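PDB 3GBV: putative LacI-family transcriptional regulator from Bacteroides fragilis, which probably regulates transcription as a LacI-family DNA-binding regulator, its periplasmic-binding-protein-like domain probably responding to a small-molecule effector, as in relatives. Local coordinates for residues E137-R142 and P199-G204; L175-H180 and S188-D193; D225-G230 and T245-I250. All blocks are in the same frame, centred on the assembly; numbering follows the deposited sequence.

Overall arrangement
The chain leaves the six-stranded parallel sheet and enters the second sheet at strand 137-144. After helix 152-168 it returns as the edge strand 173-180. Helix 187-197 then packs back on that strand, which is interaction 2. The chain next runs into strand 203-206 beside 137-144, closing the longer loop of interaction 1, within which interaction 2 lies. Interaction 3 follows in series and joins strands 227-231 and 246-251. Strand 203-206 lies between 137-144 and 227-231, so interactions 1 and 3 touch, with centres about 11 Å apart. Interactions 1 and 2 also touch, through neighbouring strands 137-144 and 173-180. Interactions 2 and 3 do not touch. Their nearest atoms are about 7 Å apart.

Interaction 1: E137-R142 and P199-G204; sequences EIVIFR and PDVKHG
Val139 and Val201 meet through one methyl each, with their side chains crossing at about a right angle. CG1 of Val139 lies 3.9 Å from CG2 of Val201. Val139 CG1 sits between its backbone N and carbonyl carbon (chi1 58°), while Val201 CG2 lies opposite its own N, and these settings turn the two methyls to each other. Phe194 of helix 187-197 and Phe226 also touch both valines. Farther along the strand, the Phe141 side chain ends beside Gly204, ring atom CE2 lying 4.0 Å from Gly204 CA at an oblique approach. With no side chain on Gly204, the ring can lie this near the backbone. Ile138 meets the second segment mainly at the carbonyl of His203, its CA lying 3.4 Å from His203 O in a CA-H...O contact. The imidazole of His203 leads away from Ile138, and its ND1 is hydrogen-bonded to Asp135. Across the contact, Val139 N donates to the same His203 O at 3.2 Å, with an N-H...O angle of 148°. That oxygen therefore receives both a backbone N-H and a CA-H. Val139 pairs with Gly204 as a parallel bridge. The pairing of strands 137-144 and 203-206 in a sheet covered by helices is characteristic of the Rossmann-like subdomains of periplasmic-binding-protein folds, as in LacI-family regulators.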
ATOM      1  N   GLU A 137       7.562  27.171  -8.157  1.00 44.45           N
ATOM      2  CA  GLU A 137       7.725  27.052  -6.715  1.00 42.96           C
ATOM      3  C   GLU A 137       6.752  26.064  -6.107  1.00 39.76           C
ATOM      4  O   GLU A 137       5.711  25.759  -6.683  1.00 39.72           O
ATOM      5  CB  GLU A 137       7.496  28.400  -6.025  1.00 44.84           C
ATOM      6  CG  GLU A 137       8.391  29.528  -6.466  1.00 47.13           C
ATOM      7  CD  GLU A 137       8.005  30.842  -5.813  1.00 48.55           C
ATOM      8  OE1 GLU A 137       6.884  31.330  -6.074  1.00 49.13           O
ATOM      9  OE2 GLU A 137       8.813  31.387  -5.033  1.00 48.71           O
ATOM     10  N   ILE A 138       7.103  25.579  -4.925  1.00 36.56           N
ATOM     11  CA  ILE A 138       6.256  24.668  -4.168  1.00 34.71           C
ATOM     12  C   ILE A 138       6.488  25.073  -2.726  1.00 33.51           C
ATOM     13  O   ILE A 138       7.434  25.813  -2.429  1.00 33.29           O
ATOM     14  CB  ILE A 138       6.641  23.178  -4.400  1.00 35.27           C
ATOM     15  CG1 ILE A 138       8.110  22.926  -4.042  1.00 34.99           C
ATOM     16  CG2 ILE A 138       6.394  22.806  -5.851  1.00 34.88           C
ATOM     17  CD1 ILE A 138       8.358  22.628  -2.569  1.00 33.82           C
ATOM     18  N   VAL A 139       5.635  24.623  -1.822  1.00 31.65           N
ATOM     19  CA  VAL A 139       5.815  25.005  -0.435  1.00 30.47           C
ATOM     20  C   VAL A 139       5.662  23.856   0.538  1.00 29.92           C
ATOM     21  O   VAL A 139       4.833  22.969   0.352  1.00 30.43           O
ATOM     22  CB  VAL A 139       4.832  26.127  -0.037  1.00 29.53           C
ATOM     23  CG1 VAL A 139       3.400  25.668  -0.266  1.00 29.53           C
ATOM     24  CG2 VAL A 139       5.052  26.526   1.420  1.00 28.66           C
ATOM     25  N   ILE A 140       6.492  23.883   1.571  1.00 29.76           N
ATOM     26  CA  ILE A 140       6.451  22.894   2.632  1.00 29.24           C
ATOM     27  C   ILE A 140       5.673  23.541   3.771  1.00 29.97           C
ATOM     28  O   ILE A 140       5.981  24.665   4.168  1.00 29.26           O
ATOM     29  CB  ILE A 140       7.857  22.568   3.170  1.00 29.05           C
ATOM     30  CG1 ILE A 140       8.706  21.916   2.080  1.00 26.94           C
ATOM     31  CG2 ILE A 140       7.733  21.676   4.402  1.00 27.58           C
ATOM     32  CD1 ILE A 140      10.153  21.767   2.453  1.00 29.10           C
ATOM     33  N   PHE A 141       4.672  22.837   4.289  1.00 29.78           N
ATOM     34  CA  PHE A 141       3.872  23.338   5.397  1.00 30.62           C
ATOM     35  C   PHE A 141       4.312  22.653   6.687  1.00 31.77           C
ATOM     36  O   PHE A 141       4.421  21.418   6.744  1.00 31.73           O
ATOM     37  CB  PHE A 141       2.389  23.043   5.166  1.00 30.31           C
ATOM     38  CG  PHE A 141       1.776  23.828   4.046  1.00 32.51           C
ATOM     39  CD1 PHE A 141       1.441  25.173   4.220  1.00 33.56           C
ATOM     40  CD2 PHE A 141       1.534  23.228   2.812  1.00 32.32           C
ATOM     41  CE1 PHE A 141       0.871  25.911   3.177  1.00 32.07           C
ATOM     42  CE2 PHE A 141       0.967  23.955   1.765  1.00 30.85           C
ATOM     43  CZ  PHE A 141       0.635  25.298   1.947  1.00 31.77           C
ATOM     44  N   ARG A 142       4.563  23.451   7.721  1.00 30.57           N
ATOM     45  CA  ARG A 142       4.964  22.916   9.011  1.00 33.00           C
ATOM     46  C   ARG A 142       4.111  23.520  10.097  1.00 33.72           C
ATOM     47  O   ARG A 142       3.403  24.506   9.883  1.00 32.64           O
ATOM     48  CB  ARG A 142       6.414  23.257   9.359  1.00 32.77           C
ATOM     49  CG  ARG A 142       7.467  22.813   8.385  1.00 34.79           C
ATOM     50  CD  ARG A 142       8.830  22.904   9.060  1.00 36.60           C
ATOM     51  NE  ARG A 142       9.923  22.879   8.101  1.00 36.70           N
ATOM     52  CZ  ARG A 142      10.447  23.966   7.549  1.00 39.63           C
ATOM     53  NH1 ARG A 142       9.981  25.167   7.873  1.00 38.62           N
ATOM     54  NH2 ARG A 142      11.426  23.858   6.661  1.00 41.30           N
ATOM     55  N   PRO A 199       0.432  34.302  -4.394  1.00 49.64           N
ATOM     56  CA  PRO A 199      -0.769  33.924  -5.147  1.00 49.69           C
ATOM     57  C   PRO A 199      -0.544  32.869  -6.220  1.00 48.65           C
ATOM     58  O   PRO A 199      -1.473  32.164  -6.600  1.00 49.47           O
ATOM     59  CB  PRO A 199      -1.229  35.254  -5.743  1.00 49.56           C
ATOM     60  CG  PRO A 199       0.068  35.953  -5.999  1.00 49.72           C
ATOM     61  CD  PRO A 199       0.824  35.687  -4.712  1.00 50.28           C
ATOM     62  N   ASP A 200       0.691  32.761  -6.692  1.00 48.43           N
ATOM     63  CA  ASP A 200       1.040  31.817  -7.748  1.00 48.61           C
ATOM     64  C   ASP A 200       1.313  30.370  -7.328  1.00 47.57           C
ATOM     65  O   ASP A 200       1.079  29.451  -8.113  1.00 47.28           O
ATOM     66  CB  ASP A 200       2.240  32.357  -8.530  1.00 49.44           C
ATOM     67  CG  ASP A 200       1.849  33.427  -9.536  1.00 52.83           C
ATOM     68  OD1 ASP A 200       0.832  34.123  -9.318  1.00 53.81           O
ATOM     69  OD2 ASP A 200       2.569  33.579 -10.548  1.00 53.22           O
ATOM     70  N   VAL A 201       1.813  30.158  -6.113  1.00 45.55           N
ATOM     71  CA  VAL A 201       2.104  28.800  -5.648  1.00 45.26           C
ATOM     72  C   VAL A 201       0.858  27.909  -5.786  1.00 44.48           C
ATOM     73  O   VAL A 201      -0.223  28.260  -5.310  1.00 44.41           O
ATOM     74  CB  VAL A 201       2.598  28.815  -4.172  1.00 44.91           C
ATOM     75  CG1 VAL A 201       1.528  29.382  -3.268  1.00 46.97           C
ATOM     76  CG2 VAL A 201       2.980  27.410  -3.724  1.00 44.66           C
ATOM     77  N   LYS A 202       1.013  26.760  -6.443  1.00 43.59           N
ATOM     78  CA  LYS A 202      -0.115  25.852  -6.662  1.00 42.54           C
ATOM     79  C   LYS A 202       0.003  24.463  -6.023  1.00 40.62           C
ATOM     80  O   LYS A 202      -0.992  23.740  -5.914  1.00 39.23           O
ATOM     81  CB  LYS A 202      -0.359  25.699  -8.166  1.00 43.72           C
ATOM     82  CG  LYS A 202      -0.579  27.031  -8.874  1.00 46.66           C
ATOM     83  CD  LYS A 202      -0.512  26.910 -10.388  1.00 46.92           C
ATOM     84  CE  LYS A 202      -1.839  26.497 -10.985  1.00 50.77           C
ATOM     85  NZ  LYS A 202      -2.334  25.208 -10.423  1.00 52.56           N
ATOM     86  N   HIS A 203       1.207  24.084  -5.605  1.00 38.55           N
ATOM     87  CA  HIS A 203       1.394  22.778  -4.984  1.00 36.32           C
ATOM     88  C   HIS A 203       2.169  22.840  -3.672  1.00 34.30           C
ATOM     89  O   HIS A 203       3.105  23.630  -3.533  1.00 32.61           O
ATOM     90  CB  HIS A 203       2.075  21.833  -5.970  1.00 36.18           C
ATOM     91  CG  HIS A 203       1.229  21.516  -7.162  1.00 37.15           C
ATOM     92  ND1 HIS A 203       1.486  22.029  -8.416  1.00 37.11           N
ATOM     93  CD2 HIS A 203       0.101  20.778  -7.280  1.00 36.93           C
ATOM     94  CE1 HIS A 203       0.551  21.618  -9.254  1.00 37.41           C
ATOM     95  NE2 HIS A 203      -0.303  20.859  -8.591  1.00 37.31           N
ATOM     96  N   GLY A 204       1.771  22.005  -2.714  1.00 31.98           N
ATOM     97  CA  GLY A 204       2.433  21.997  -1.420  1.00 29.37           C
ATOM     98  C   GLY A 204       2.502  20.631  -0.768  1.00 28.12           C
ATOM     99  O   GLY A 204       1.932  19.667  -1.271  1.00 27.83           O
TER

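Interaction 2: L175-H180 and S188-D193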
ATOM      1  N   LEU A 175       9.484  27.120  -0.914  1.00 37.28           N
ATOM      2  CA  LEU A 175       8.976  28.036   0.097  1.00 37.67           C
ATOM      3  C   LEU A 175       8.632  27.265   1.373  1.00 38.39           C
ATOM      4  O   LEU A 175       8.478  26.040   1.360  1.00 36.59           O
ATOM      5  CB  LEU A 175       7.728  28.755  -0.425  1.00 38.28           C
ATOM      6  CG  LEU A 175       7.857  29.583  -1.713  1.00 39.81           C
ATOM      7  CD1 LEU A 175       6.490  30.123  -2.112  1.00 39.40           C
ATOM      8  CD2 LEU A 175       8.845  30.734  -1.513  1.00 39.56           C
ATOM      9  N   GLU A 176       8.509  27.991   2.474  1.00 38.95           N
ATOM     10  CA  GLU A 176       8.190  27.379   3.751  1.00 40.18           C
ATOM     11  C   GLU A 176       7.175  28.240   4.487  1.00 39.59           C
ATOM     12  O   GLU A 176       7.246  29.465   4.442  1.00 40.91           O
ATOM     13  CB  GLU A 176       9.453  27.255   4.601  1.00 41.78           C
ATOM     14  CG  GLU A 176      10.544  26.400   3.991  1.00 46.08           C
ATOM     15  CD  GLU A 176      11.892  26.618   4.661  1.00 48.34           C
ATOM     16  OE1 GLU A 176      12.519  27.662   4.382  1.00 51.46           O
ATOM     17  OE2 GLU A 176      12.321  25.757   5.466  1.00 44.88           O
ATOM     18  N   LEU A 177       6.219  27.601   5.146  1.00 38.96           N
ATOM     19  CA  LEU A 177       5.224  28.321   5.917  1.00 38.30           C
ATOM     20  C   LEU A 177       5.127  27.619   7.252  1.00 38.45           C
ATOM     21  O   LEU A 177       4.739  26.453   7.319  1.00 38.58           O
ATOM     22  CB  LEU A 177       3.858  28.306   5.231  1.00 39.16           C
ATOM     23  CG  LEU A 177       2.768  28.962   6.088  1.00 38.61           C
ATOM     24  CD1 LEU A 177       3.076  30.442   6.277  1.00 38.00           C
ATOM     25  CD2 LEU A 177       1.419  28.788   5.430  1.00 39.65           C
ATOM     26  N   ASN A 178       5.491  28.327   8.314  1.00 37.59           N
ATOM     27  CA  ASN A 178       5.443  27.750   9.643  1.00 38.90           C
ATOM     28  C   ASN A 178       4.242  28.237  10.419  1.00 39.89           C
ATOM     29  O   ASN A 178       4.082  29.436  10.646  1.00 40.99           O
ATOM     30  CB  ASN A 178       6.711  28.092  10.429  1.00 38.58           C
ATOM     31  CG  ASN A 178       7.947  27.491   9.818  1.00 38.46           C
ATOM     32  OD1 ASN A 178       8.077  26.275   9.738  1.00 39.79           O
ATOM     33  ND2 ASN A 178       8.860  28.337   9.376  1.00 37.68           N
ATOM     34  N   LEU A 179       3.389  27.299  10.810  1.00 40.19           N
ATOM     35  CA  LEU A 179       2.224  27.621  11.612  1.00 42.74           C
ATOM     36  C   LEU A 179       2.706  27.444  13.052  1.00 45.11           C
ATOM     37  O   LEU A 179       3.689  26.743  13.299  1.00 45.74           O
ATOM     38  CB  LEU A 179       1.081  26.650  11.303  1.00 41.13           C
ATOM     39  CG  LEU A 179       0.642  26.581   9.834  1.00 41.54           C
ATOM     40  CD1 LEU A 179      -0.386  25.469   9.653  1.00 40.95           C
ATOM     41  CD2 LEU A 179       0.071  27.924   9.393  1.00 41.64           C
ATOM     42  N   HIS A 180       2.043  28.080  14.006  1.00 47.28           N
ATOM     43  CA  HIS A 180       2.472  27.945  15.390  1.00 50.00           C
ATOM     44  C   HIS A 180       1.403  27.377  16.306  1.00 52.13           C
ATOM     45  O   HIS A 180       0.261  27.826  16.287  1.00 53.98           O
ATOM     46  CB  HIS A 180       2.937  29.298  15.919  1.00 50.02           C
ATOM     47  CG  HIS A 180       4.113  29.856  15.182  1.00 49.82           C
ATOM     48  ND1 HIS A 180       4.013  30.383  13.913  1.00 50.08           N
ATOM     49  CD2 HIS A 180       5.416  29.954  15.529  1.00 48.60           C
ATOM     50  CE1 HIS A 180       5.206  30.784  13.510  1.00 49.67           C
ATOM     51  NE2 HIS A 180       6.074  30.534  14.472  1.00 50.46           N
ATOM     52  N   SER A 188      -5.270  29.963  10.167  1.00 40.86           N
ATOM     53  CA  SER A 188      -5.881  30.534   8.976  1.00 41.56           C
ATOM     54  C   SER A 188      -5.303  31.901   8.606  1.00 41.82           C
ATOM     55  O   SER A 188      -5.227  32.249   7.424  1.00 40.87           O
ATOM     56  CB  SER A 188      -7.400  30.629   9.149  1.00 41.06           C
ATOM     57  OG  SER A 188      -7.747  31.492  10.214  1.00 44.06           O
ATOM     58  N   ARG A 189      -4.889  32.681   9.601  1.00 43.15           N
ATOM     59  CA  ARG A 189      -4.322  33.995   9.304  1.00 44.91           C
ATOM     60  C   ARG A 189      -2.939  33.829   8.661  1.00 43.36           C
ATOM     61  O   ARG A 189      -2.568  34.590   7.767  1.00 43.09           O
ATOM     62  CB  ARG A 189      -4.238  34.854  10.571  1.00 47.19           C
ATOM     63  CG  ARG A 189      -4.221  36.356  10.279  1.00 51.03           C
ATOM     64  CD  ARG A 189      -4.435  37.191  11.540  1.00 55.57           C
ATOM     65  NE  ARG A 189      -3.264  37.185  12.415  1.00 59.62           N
ATOM     66  CZ  ARG A 189      -3.250  37.670  13.654  1.00 61.38           C
ATOM     67  NH1 ARG A 189      -4.351  38.200  14.176  1.00 62.44           N
ATOM     68  NH2 ARG A 189      -2.132  37.627  14.371  1.00 61.78           N
HETATM   69  N   MSE A 190      -2.179  32.832   9.106  1.00 42.94           N
HETATM   70  CA  MSE A 190      -0.865  32.571   8.509  1.00 42.25           C
HETATM   71  C   MSE A 190      -1.077  32.236   7.029  1.00 39.86           C
HETATM   72  O   MSE A 190      -0.360  32.732   6.162  1.00 38.29           O
HETATM   73  CB  MSE A 190      -0.185  31.368   9.175  1.00 44.29           C
HETATM   74  CG  MSE A 190       0.184  31.538  10.657  1.00 45.75           C
HETATM   75 SE   MSE A 190       1.816  32.649  10.911  1.00 65.73          SE
HETATM   76  CE  MSE A 190       3.001  31.967   9.483  1.00 45.68           C
ATOM     77  N   LEU A 191      -2.061  31.382   6.754  1.00 38.54           N
ATOM     78  CA  LEU A 191      -2.353  30.977   5.384  1.00 38.17           C
ATOM     79  C   LEU A 191      -2.777  32.154   4.504  1.00 38.31           C
ATOM     80  O   LEU A 191      -2.304  32.282   3.376  1.00 37.48           O
ATOM     81  CB  LEU A 191      -3.435  29.888   5.350  1.00 38.16           C
ATOM     82  CG  LEU A 191      -3.100  28.404   5.602  1.00 39.06           C
ATOM     83  CD1 LEU A 191      -1.885  28.002   4.780  1.00 36.80           C
ATOM     84  CD2 LEU A 191      -2.843  28.154   7.059  1.00 37.80           C
ATOM     85  N   ASP A 192      -3.658  33.014   5.011  1.00 39.74           N
ATOM     86  CA  ASP A 192      -4.102  34.172   4.229  1.00 41.17           C
ATOM     87  C   ASP A 192      -2.915  35.008   3.768  1.00 41.31           C
ATOM     88  O   ASP A 192      -2.812  35.354   2.593  1.00 40.73           O
ATOM     89  CB  ASP A 192      -5.057  35.065   5.028  1.00 41.39           C
ATOM     90  CG  ASP A 192      -6.401  34.408   5.284  1.00 42.87           C
ATOM     91  OD1 ASP A 192      -6.899  33.700   4.385  1.00 41.72           O
ATOM     92  OD2 ASP A 192      -6.967  34.613   6.379  1.00 43.18           O
ATOM     93  N   ASP A 193      -2.017  35.335   4.692  1.00 42.28           N
ATOM     94  CA  ASP A 193      -0.854  36.132   4.333  1.00 44.35           C
ATOM     95  C   ASP A 193       0.003  35.409   3.302  1.00 44.69           C
ATOM     96  O   ASP A 193       0.412  36.004   2.310  1.00 45.28           O
ATOM     97  CB  ASP A 193      -0.017  36.470   5.577  1.00 45.02           C
ATOM     98  CG  ASP A 193      -0.729  37.445   6.520  1.00 47.32           C
ATOM     99  OD1 ASP A 193      -1.309  38.436   6.025  1.00 48.64           O
ATOM    100  OD2 ASP A 193      -0.704  37.234   7.753  1.00 47.13           O
TER
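Leu177 and Leu179 of strand 175-180 pack against Met190 and Leu191 of helix 188-193. This is a strand-helix layer of the alpha/beta fold found in periplasmic-binding-protein domains. The helix follows the strand in the chain and runs back nearly antiparallel to it, at 160°, with the axes 8.7 Å apart. The tight part joins the leucines and most of Met190. CD2 of Leu177 meets CD1 of Leu191 at 3.5 Å, the two side chains being roughly perpendicular. Leu179 CD2 fits between the two helix residues, 3.5 Å from Met190 CB and 3.7 Å from Leu191 CD2. The Leu179 and Met190 side chains run alongside each other, pointing opposite ways. Ile214 of helix 212-220 touches both Leu179 and Leu191, so this side is buried. The Met190 chain bends at chi2 (-77°) and again at chi3 (-42°), folding its end methyl over the strand. There, Met190 CE reaches Leu177 CD1 at 3.6 Å and lies only 3.0 Å from Asn178 O, a close contact. The side chain of Asn178 starts away from the helix; its OD1 is hydrogen-bonded to Arg142. The looser side is the outer one, toward the partly exposed His180. There the selenium of Met190, a selenomethionine, stands at the edge of the His180 ring, 5.3 Å from its centroid.

Interaction 3: D225-G230 and T245-I250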
ATOM      1  N   ASP A 225      -7.437  25.843  -6.619  1.00 44.59           N
ATOM      2  CA  ASP A 225      -6.266  25.969  -7.472  1.00 45.28           C
ATOM      3  C   ASP A 225      -4.984  25.659  -6.694  1.00 44.15           C
ATOM      4  O   ASP A 225      -3.939  26.279  -6.910  1.00 43.00           O
ATOM      5  CB  ASP A 225      -6.202  27.379  -8.060  1.00 48.23           C
ATOM      6  CG  ASP A 225      -5.215  27.482  -9.197  1.00 52.36           C
ATOM      7  OD1 ASP A 225      -5.418  26.794 -10.222  1.00 54.46           O
ATOM      8  OD2 ASP A 225      -4.233  28.242  -9.065  1.00 57.04           O
ATOM      9  N   PHE A 226      -5.077  24.687  -5.793  1.00 42.31           N
ATOM     10  CA  PHE A 226      -3.946  24.280  -4.968  1.00 41.35           C
ATOM     11  C   PHE A 226      -4.202  22.864  -4.451  1.00 41.92           C
ATOM     12  O   PHE A 226      -5.306  22.560  -3.992  1.00 41.42           O
ATOM     13  CB  PHE A 226      -3.800  25.229  -3.777  1.00 39.79           C
ATOM     14  CG  PHE A 226      -2.472  25.137  -3.079  1.00 37.82           C
ATOM     15  CD1 PHE A 226      -1.416  25.951  -3.466  1.00 36.24           C
ATOM     16  CD2 PHE A 226      -2.275  24.238  -2.033  1.00 38.28           C
ATOM     17  CE1 PHE A 226      -0.176  25.873  -2.819  1.00 36.90           C
ATOM     18  CE2 PHE A 226      -1.033  24.153  -1.378  1.00 35.72           C
ATOM     19  CZ  PHE A 226       0.011  24.972  -1.773  1.00 35.86           C
ATOM     20  N   SER A 227      -3.182  22.009  -4.523  1.00 40.17           N
ATOM     21  CA  SER A 227      -3.298  20.630  -4.053  1.00 38.32           C
ATOM     22  C   SER A 227      -2.170  20.246  -3.085  1.00 36.64           C
ATOM     23  O   SER A 227      -1.007  20.612  -3.285  1.00 33.02           O
ATOM     24  CB  SER A 227      -3.298  19.670  -5.241  1.00 38.68           C
ATOM     25  OG  SER A 227      -2.077  19.742  -5.951  1.00 38.39           O
ATOM     26  N   LEU A 228      -2.530  19.511  -2.035  1.00 34.28           N
ATOM     27  CA  LEU A 228      -1.568  19.073  -1.035  1.00 32.61           C
ATOM     28  C   LEU A 228      -1.202  17.602  -1.144  1.00 30.77           C
ATOM     29  O   LEU A 228      -1.908  16.796  -1.752  1.00 29.05           O
ATOM     30  CB  LEU A 228      -2.108  19.246   0.392  1.00 35.03           C
ATOM     31  CG  LEU A 228      -2.427  20.528   1.166  1.00 37.75           C
ATOM     32  CD1 LEU A 228      -1.462  21.631   0.773  1.00 38.05           C
ATOM     33  CD2 LEU A 228      -3.853  20.925   0.913  1.00 38.65           C
ATOM     34  N   ILE A 229      -0.079  17.277  -0.515  1.00 29.82           N
ATOM     35  CA  ILE A 229       0.390  15.914  -0.380  1.00 27.13           C
ATOM     36  C   ILE A 229       0.573  15.859   1.131  1.00 27.02           C
ATOM     37  O   ILE A 229       1.216  16.725   1.719  1.00 25.90           O
ATOM     38  CB  ILE A 229       1.729  15.658  -1.086  1.00 27.39           C
ATOM     39  CG1 ILE A 229       1.485  15.473  -2.582  1.00 26.20           C
ATOM     40  CG2 ILE A 229       2.405  14.396  -0.500  1.00 25.06           C
ATOM     41  CD1 ILE A 229       2.686  14.930  -3.327  1.00 28.69           C
ATOM     42  N   GLY A 230      -0.031  14.870   1.766  1.00 27.17           N
ATOM     43  CA  GLY A 230       0.081  14.774   3.204  1.00 27.58           C
ATOM     44  C   GLY A 230       0.415  13.386   3.682  1.00 26.76           C
ATOM     45  O   GLY A 230       0.626  12.473   2.887  1.00 25.13           O
ATOM     46  N   THR A 245      -8.873  18.532  -1.866  1.00 29.88           N
ATOM     47  CA  THR A 245      -7.876  19.493  -1.388  1.00 29.85           C
ATOM     48  C   THR A 245      -6.522  18.802  -1.248  1.00 28.76           C
ATOM     49  O   THR A 245      -5.471  19.423  -1.429  1.00 29.34           O
ATOM     50  CB  THR A 245      -8.286  20.108  -0.050  1.00 31.48           C
ATOM     51  OG1 THR A 245      -8.679  19.069   0.856  1.00 34.59           O
ATOM     52  CG2 THR A 245      -9.443  21.074  -0.253  1.00 33.35           C
ATOM     53  N   VAL A 246      -6.560  17.512  -0.916  1.00 26.19           N
ATOM     54  CA  VAL A 246      -5.357  16.699  -0.792  1.00 26.05           C
ATOM     55  C   VAL A 246      -5.354  15.731  -1.986  1.00 26.11           C
ATOM     56  O   VAL A 246      -6.375  15.112  -2.288  1.00 26.44           O
ATOM     57  CB  VAL A 246      -5.360  15.900   0.530  1.00 25.92           C
ATOM     58  CG1 VAL A 246      -4.235  14.870   0.533  1.00 22.20           C
ATOM     59  CG2 VAL A 246      -5.205  16.847   1.706  1.00 21.92           C
ATOM     60  N   SER A 247      -4.213  15.625  -2.666  1.00 25.17           N
ATOM     61  CA  SER A 247      -4.077  14.752  -3.839  1.00 28.24           C
ATOM     62  C   SER A 247      -3.548  13.369  -3.490  1.00 26.84           C
ATOM     63  O   SER A 247      -3.976  12.370  -4.059  1.00 25.25           O
ATOM     64  CB  SER A 247      -3.140  15.381  -4.875  1.00 28.75           C
ATOM     65  OG  SER A 247      -3.611  16.649  -5.283  1.00 35.46           O
ATOM     66  N   PHE A 248      -2.599  13.323  -2.566  1.00 24.89           N
ATOM     67  CA  PHE A 248      -2.026  12.064  -2.141  1.00 24.73           C
ATOM     68  C   PHE A 248      -1.829  12.089  -0.630  1.00 24.04           C
ATOM     69  O   PHE A 248      -1.598  13.147  -0.032  1.00 20.49           O
ATOM     70  CB  PHE A 248      -0.649  11.825  -2.786  1.00 23.50           C
ATOM     71  CG  PHE A 248      -0.661  11.765  -4.294  1.00 24.92           C
ATOM     72  CD1 PHE A 248      -1.444  10.833  -4.968  1.00 23.01           C
ATOM     73  CD2 PHE A 248       0.154  12.618  -5.039  1.00 22.12           C
ATOM     74  CE1 PHE A 248      -1.411  10.751  -6.359  1.00 25.68           C
ATOM     75  CE2 PHE A 248       0.189  12.541  -6.434  1.00 25.71           C
ATOM     76  CZ  PHE A 248      -0.593  11.606  -7.098  1.00 24.24           C
ATOM     77  N   LEU A 249      -1.938  10.911  -0.028  1.00 22.19           N
ATOM     78  CA  LEU A 249      -1.684  10.735   1.392  1.00 23.16           C
ATOM     79  C   LEU A 249      -0.709   9.560   1.460  1.00 22.44           C
ATOM     80  O   LEU A 249      -0.864   8.567   0.747  1.00 20.71           O
ATOM     81  CB  LEU A 249      -2.963  10.401   2.174  1.00 21.86           C
ATOM     82  CG  LEU A 249      -3.970  11.540   2.384  1.00 23.57           C
ATOM     83  CD1 LEU A 249      -5.218  11.007   3.089  1.00 22.07           C
ATOM     84  CD2 LEU A 249      -3.323  12.659   3.198  1.00 21.11           C
ATOM     85  N   ILE A 250       0.311   9.691   2.298  1.00 21.47           N
ATOM     86  CA  ILE A 250       1.288   8.631   2.467  1.00 22.23           C
ATOM     87  C   ILE A 250       1.013   7.986   3.811  1.00 22.39           C
ATOM     88  O   ILE A 250       0.960   8.666   4.831  1.00 22.76           O
ATOM     89  CB  ILE A 250       2.714   9.190   2.420  1.00 22.67           C
ATOM     90  CG1 ILE A 250       2.974   9.773   1.017  1.00 22.22           C
ATOM     91  CG2 ILE A 250       3.711   8.099   2.790  1.00 19.73           C
ATOM     92  CD1 ILE A 250       4.262  10.583   0.885  1.00 23.18           C
TER
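Ile229 and Phe248 both set their first side-chain bond opposite the carbonyl carbon, with chi1 of -79° and -61°. They lie on the two parallel strands of a beta-alpha-beta unit, made of strand 227-231, helix 235-243 and strand 246-251. As bridge partners on one face of the sheet, with these matching torsions, the two side chains run side by side and point the same way. Ile229 CD1 comes to the edge of the Phe248 ring, in its plane, 3.8 Å from CD2. They stand on the sheet face covered by helix 117-131, where Leu128 touches Ile229 and Leu131 touches Phe248. Leu130 of the second subunit also packs on Phe248, which places this face near the dimer interface. The register of the strands slips by one residue between Leu228 and Ile229, making a beta bulge. Before the slip, Leu228 N donates to Thr245 O at 3.0 Å. At the bulge, Ser247 N donates to Leu228 O at 2.7 Å. Beyond it, Gly230 N donates to Phe248 O at 2.9 Å, and Ile250 N donates to Gly230 O. On the other face, Leu228 CB meets Val246 CG2 at 4.1 Å, and Leu249 lies against helix 235-243 through Asn237 and Leu241. Gly230 lacks a side chain, and CD2 of Leu249 lies near its backbone, 3.8 Å from Gly230 C.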